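Local structure of transcription factor tau 138 kDa subunit (5AIM) at residues R14-L19 and D57-M61; V28-R32 and Y93-E97. The protein is a TFIIIC subunit that takes part in binding the boxB promoter element of tRNA genes, seen here in its central extended winged-helix domain. All coordinates share one frame; numbering follows the deposited sequence.

Interaction 1 (14-19 with 57-61) lies near the centre of the domain, where helix 5-24 crosses helix 52-63; interaction 2 (28-32 with 93-97) lies further out, where the edge strand 28-30 of the three-stranded sheet receives the C-terminal helix 87-96. The two share no element, yet strand 28-30 follows directly on helix 5-24, and the contacts meet where Val58 CG1 touches Leu31 CD1 at 4.0 Å. Both are partly buried and both contain one arginine–carboxylate salt bridge. Beyond that the chemistry differs: interaction 1 is mostly aliphatic and methionine packing, whereas interaction 2 is built on two tyrosines, a backbone N-H and bridging waters.

Interaction 1 (R14-L19 and D57-M61); sequences RQRAIL and DVDLM
Met61 reaches from helix 52-63 into the notch between Gln15 and Ile18 of helix 5-24, and this is where the contact packs tightly. Met61 SD lies 3.6 Å from Ile18 CG2, and a bend at chi3 (77°) turns Met61 CE over the first helix, 3.6 Å from the carbonyl O of Gln15. Gln15 closes the notch, its CB against Met61 SD and its OE1 3.4 Å from Met61 CG. Ile18 CD1 meets CG2 of Val58, one turn before Met61, at 3.7 Å, with Leu31, Phe35 and Leu67 filling in around this apolar patch. Crossing at -74°, the two helices form part of the helical body of a winged-helix fold, with helix 33-43 packed against the first of them. At the N-terminal end of both segments the chemistry turns polar. In a salt bridge, Asp57 OD2 receives Arg14 NE at 2.6 Å, almost head-on to its C-O bond and close to the guanidinium plane; NH2 adds a weak second bond to the same oxygen. Ser11 OG takes OD1, so both oxygens of the buried carboxylate are bonded. The open side is looser, with exposed leucines: Leu60 CD1 lies 3.9 Å from Gln15 NE2, and Leu19 CB 4.1 Å from Met61 CE.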
loop_
_atom_site.group_PDB
_atom_site.type_symbol
_atom_site.label_atom_id
_atom_site.label_comp_id
_atom_site.label_asym_id
_atom_site.label_seq_id
_atom_site.Cartn_x
_atom_site.Cartn_y
_atom_site.Cartn_z
ATOM N N ARG A 14 -2.195 -11.281 -0.996
ATOM C CA ARG A 14 -2.496 -9.873 -0.730
ATOM C C ARG A 14 -1.271 -8.966 -0.919
ATOM O O ARG A 14 -1.383 -7.857 -1.475
ATOM C CB ARG A 14 -3.111 -9.691 0.662
ATOM C CG ARG A 14 -4.508 -10.287 0.769
ATOM C CD ARG A 14 -5.171 -9.989 2.101
ATOM N NE ARG A 14 -4.419 -10.520 3.240
ATOM C CZ ARG A 14 -4.677 -11.660 3.874
ATOM N NH1 ARG A 14 -5.673 -12.454 3.495
ATOM N NH2 ARG A 14 -3.913 -12.011 4.904
ATOM N N GLN A 15 -0.102 -9.420 -0.472
ATOM C CA GLN A 15 1.128 -8.674 -0.752
ATOM C C GLN A 15 1.416 -8.515 -2.260
ATOM O O GLN A 15 1.798 -7.423 -2.727
ATOM C CB GLN A 15 2.317 -9.302 -0.014
ATOM C CG GLN A 15 2.217 -9.194 1.501
ATOM C CD GLN A 15 3.421 -9.764 2.189
ATOM O OE1 GLN A 15 4.527 -9.266 2.023
ATOM N NE2 GLN A 15 3.217 -10.818 2.974
ATOM N N ARG A 16 1.235 -9.583 -3.032
ATOM C CA ARG A 16 1.387 -9.454 -4.482
ATOM C C ARG A 16 0.423 -8.418 -5.051
ATOM O O ARG A 16 0.795 -7.633 -5.952
ATOM C CB ARG A 16 1.179 -10.798 -5.186
ATOM C CG ARG A 16 2.286 -11.820 -4.946
ATOM C CD ARG A 16 2.213 -12.965 -5.959
ATOM N NE ARG A 16 0.887 -13.583 -6.025
ATOM C CZ ARG A 16 0.442 -14.540 -5.214
ATOM N NH1 ARG A 16 1.204 -15.025 -4.238
ATOM N NH2 ARG A 16 -0.787 -15.012 -5.379
ATOM N N ALA A 17 -0.818 -8.440 -4.561
ATOM C CA ALA A 17 -1.820 -7.465 -5.017
ATOM C C ALA A 17 -1.406 -6.032 -4.682
ATOM O O ALA A 17 -1.482 -5.131 -5.528
ATOM C CB ALA A 17 -3.176 -7.769 -4.411
ATOM N N ILE A 18 -0.989 -5.810 -3.442
ATOM C CA ILE A 18 -0.529 -4.483 -3.031
ATOM C C ILE A 18 0.601 -4.012 -3.942
ATOM O O ILE A 18 0.604 -2.868 -4.420
ATOM C CB ILE A 18 -0.057 -4.512 -1.565
ATOM C CG1 ILE A 18 -1.260 -4.705 -0.642
ATOM C CG2 ILE A 18 0.668 -3.232 -1.182
ATOM C CD1 ILE A 18 -0.891 -5.202 0.744
ATOM N N LEU A 19 1.560 -4.893 -4.193
ATOM C CA LEU A 19 2.670 -4.541 -5.072
ATOM C C LEU A 19 2.226 -4.185 -6.504
ATOM O O LEU A 19 2.661 -3.161 -7.082
ATOM C CB LEU A 19 3.674 -5.692 -5.097
ATOM C CG LEU A 19 5.035 -5.404 -5.713
ATOM C CD1 LEU A 19 5.783 -4.368 -4.902
ATOM C CD2 LEU A 19 5.841 -6.682 -5.786
ATOM N N ASP A 57 -0.852 -6.657 5.875
ATOM C CA ASP A 57 0.100 -7.017 4.834
ATOM C C ASP A 57 0.860 -5.804 4.299
ATOM O O ASP A 57 2.064 -5.902 3.987
ATOM C CB ASP A 57 -0.605 -7.803 3.736
ATOM C CG ASP A 57 -0.913 -9.222 4.176
ATOM O OD1 ASP A 57 -0.007 -9.858 4.762
ATOM O OD2 ASP A 57 -2.053 -9.696 3.988
ATOM N N VAL A 58 0.192 -4.650 4.242
ATOM C CA VAL A 58 0.933 -3.416 4.001
ATOM C C VAL A 58 2.057 -3.269 5.041
ATOM O O VAL A 58 3.216 -2.973 4.700
ATOM C CB VAL A 58 0.016 -2.187 4.046
ATOM C CG1 VAL A 58 0.839 -0.892 4.046
ATOM C CG2 VAL A 58 -0.938 -2.217 2.867
ATOM N N ASP A 59 1.721 -3.498 6.309
ATOM C CA ASP A 59 2.710 -3.371 7.378
ATOM C C ASP A 59 3.859 -4.366 7.190
ATOM O O ASP A 59 5.044 -4.007 7.334
ATOM C CB ASP A 59 2.065 -3.576 8.750
ATOM C CG ASP A 59 1.206 -2.404 9.175
ATOM O OD1 ASP A 59 1.329 -1.318 8.572
ATOM O OD2 ASP A 59 0.410 -2.569 10.125
ATOM N N LEU A 60 3.516 -5.617 6.874
ATOM C CA LEU A 60 4.565 -6.594 6.587
ATOM C C LEU A 60 5.486 -6.094 5.480
ATOM O O LEU A 60 6.711 -6.224 5.568
ATOM C CB LEU A 60 3.987 -7.952 6.202
ATOM C CG LEU A 60 3.304 -8.757 7.302
ATOM C CD1 LEU A 60 2.873 -10.104 6.753
ATOM C CD2 LEU A 60 4.217 -8.933 8.497
ATOM N N MET A 61 4.900 -5.508 4.440
ATOM C CA MET A 61 5.710 -4.973 3.343
ATOM C C MET A 61 6.568 -3.764 3.722
ATOM O O MET A 61 7.704 -3.633 3.262
ATOM C CB MET A 61 4.820 -4.645 2.155
ATOM C CG MET A 61 4.196 -5.888 1.585
ATOM S SD MET A 61 2.981 -5.537 0.325
ATOM C CE MET A 61 4.041 -5.138 -1.063
#

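Interaction 2 (V28-R32 and Y93-E97); sequences VAYLR and YILKE
The Tyr93 ring is sandwiched: Val28 O lies over one face, 3.7 Å above the plane and offset toward the rim, and Glu97 CG, just past the end of the helix, lies over the rim of the opposite face. At its edge stand Tyr30 CG and water 2. The Tyr30 ring is set obliquely to it, planes 57° apart, and takes Tyr93 CE2 over one face, with Glu97 CB near its plane at the edge. In this extended winged helix the contact lays helix 87-96 against strand 28-30, the outer strand beside 78-81, whose Ile79 touches Val28, Tyr30 and Ile94. A chi1 of 179° swings the Tyr93 ring away from its own backbone N and out to the strand, where Tyr93 OH accepts a nearly straight bond from Tyr30 N, 3.0 Å away. Water 2 joins that hydroxyl to Arg32 NH2. Tyr30 CD2 sits over the centre of the Arg32 guanidinium, while Arg77 makes a cation-pi contact with the Tyr30 ring. Water 1, in the Tyr30 ring plane, links its OH to Ile94 O, to which it donates. Past the helix end, the Arg32–Glu97 salt bridge has one nearly straight hydrogen bond, NH2 to OE1 at 2.9 Å, leaving in the guanidinium plane but arriving 72° out of the carboxylate plane.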
loop_
_atom_site.group_PDB
_atom_site.type_symbol
_atom_site.label_atom_id
_atom_site.label_comp_id
_atom_site.label_asym_id
_atom_site.label_seq_id
_atom_site.Cartn_x
_atom_site.Cartn_y
_atom_site.Cartn_z
ATOM N N VAL A 28 3.228 5.685 -5.737
ATOM C CA VAL A 28 3.060 6.500 -4.533
ATOM C C VAL A 28 1.582 6.533 -4.195
ATOM O O VAL A 28 0.741 6.721 -5.086
ATOM C CB VAL A 28 3.542 7.949 -4.738
ATOM C CG1 VAL A 28 3.576 8.675 -3.403
ATOM C CG2 VAL A 28 4.910 7.982 -5.389
ATOM N N ALA A 29 1.252 6.343 -2.922
ATOM C CA ALA A 29 -0.145 6.428 -2.505
ATOM C C ALA A 29 -0.276 6.790 -1.042
ATOM O O ALA A 29 0.518 6.354 -0.213
ATOM C CB ALA A 29 -0.855 5.111 -2.765
ATOM N N TYR A 30 -1.275 7.610 -0.729
ATOM C CA TYR A 30 -1.700 7.771 0.647
ATOM C C TYR A 30 -2.431 6.511 1.098
ATOM O O TYR A 30 -3.220 5.929 0.345
ATOM C CB TYR A 30 -2.612 8.992 0.790
ATOM C CG TYR A 30 -1.898 10.326 0.816
ATOM C CD1 TYR A 30 -0.803 10.540 1.645
ATOM C CD2 TYR A 30 -2.335 11.382 0.029
ATOM C CE1 TYR A 30 -0.159 11.760 1.677
ATOM C CE2 TYR A 30 -1.699 12.617 0.062
ATOM C CZ TYR A 30 -0.609 12.798 0.887
ATOM O OH TYR A 30 0.041 14.012 0.930
ATOM N N LEU A 31 -2.153 6.094 2.328
ATOM C CA LEU A 31 -2.829 4.955 2.917
ATOM C C LEU A 31 -4.171 5.426 3.457
ATOM O O LEU A 31 -4.261 6.019 4.530
ATOM C CB LEU A 31 -1.958 4.347 4.015
ATOM C CG LEU A 31 -2.044 2.847 4.272
ATOM C CD1 LEU A 31 -1.695 2.066 3.009
ATOM C CD2 LEU A 31 -1.105 2.484 5.421
ATOM N N ARG A 32 -5.206 5.167 2.668
ATOM C CA ARG A 32 -6.552 5.636 2.950
ATOM C C ARG A 32 -7.516 4.812 2.107
ATOM O O ARG A 32 -7.092 3.954 1.331
ATOM C CB ARG A 32 -6.687 7.125 2.614
ATOM C CG ARG A 32 -6.396 7.439 1.148
ATOM C CD ARG A 32 -6.465 8.924 0.816
ATOM N NE ARG A 32 -5.992 9.170 -0.544
ATOM C CZ ARG A 32 -5.882 10.371 -1.103
ATOM N NH1 ARG A 32 -6.199 11.463 -0.422
ATOM N NH2 ARG A 32 -5.434 10.473 -2.348
ATOM N N TYR A 93 3.231 13.879 -6.159
ATOM C CA TYR A 93 2.005 13.305 -5.614
ATOM C C TYR A 93 1.495 14.111 -4.409
ATOM O O TYR A 93 0.309 14.431 -4.333
ATOM C CB TYR A 93 2.225 11.839 -5.232
ATOM C CG TYR A 93 1.008 11.160 -4.637
ATOM C CD1 TYR A 93 0.051 10.561 -5.449
ATOM C CD2 TYR A 93 0.827 11.103 -3.263
ATOM C CE1 TYR A 93 -1.057 9.934 -4.900
ATOM C CE2 TYR A 93 -0.276 10.476 -2.708
ATOM C CZ TYR A 93 -1.213 9.896 -3.528
ATOM O OH TYR A 93 -2.310 9.279 -2.968
ATOM N N ILE A 94 2.380 14.443 -3.471
ATOM C CA ILE A 94 1.971 15.246 -2.311
ATOM C C ILE A 94 1.363 16.571 -2.763
ATOM O O ILE A 94 0.326 16.996 -2.249
ATOM C CB ILE A 94 3.154 15.512 -1.354
ATOM C CG1 ILE A 94 3.576 14.205 -0.683
ATOM C CG2 ILE A 94 2.793 16.576 -0.290
ATOM C CD1 ILE A 94 4.912 14.288 0.023
ATOM N N LEU A 95 2.008 17.217 -3.727
ATOM C CA LEU A 95 1.514 18.489 -4.248
ATOM C C LEU A 95 0.149 18.328 -4.917
ATOM O O LEU A 95 -0.756 19.130 -4.694
ATOM C CB LEU A 95 2.508 19.085 -5.245
ATOM C CG LEU A 95 2.120 20.450 -5.815
ATOM C CD1 LEU A 95 2.212 21.518 -4.735
ATOM C CD2 LEU A 95 2.993 20.801 -7.007
ATOM N N LYS A 96 0.008 17.300 -5.747
ATOM C CA LYS A 96 -1.249 17.057 -6.458
ATOM C C LYS A 96 -2.429 16.794 -5.515
ATOM O O LYS A 96 -3.545 17.253 -5.761
ATOM C CB LYS A 96 -1.089 15.886 -7.430
ATOM C CG LYS A 96 -2.366 15.508 -8.167
ATOM C CD LYS A 96 -2.095 14.505 -9.279
ATOM N NZ LYS A 96 -3.140 13.187 -11.137
ATOM N N GLU A 97 -2.173 16.061 -4.437
ATOM C CA GLU A 97 -3.222 15.663 -3.499
ATOM C C GLU A 97 -3.374 16.661 -2.355
ATOM O O GLU A 97 -4.077 16.395 -1.380
ATOM C CB GLU A 97 -2.901 14.278 -2.932
ATOM C CG GLU A 97 -2.770 13.197 -3.989
ATOM C CD GLU A 97 -4.099 12.804 -4.601
ATOM O OE1 GLU A 97 -5.132 12.916 -3.909
ATOM O OE2 GLU A 97 -4.110 12.384 -5.779
HETATM O O HOH W 1 -0.901 16.183 0.085
HETATM O O HOH W 2 -4.419 8.750 -4.367
#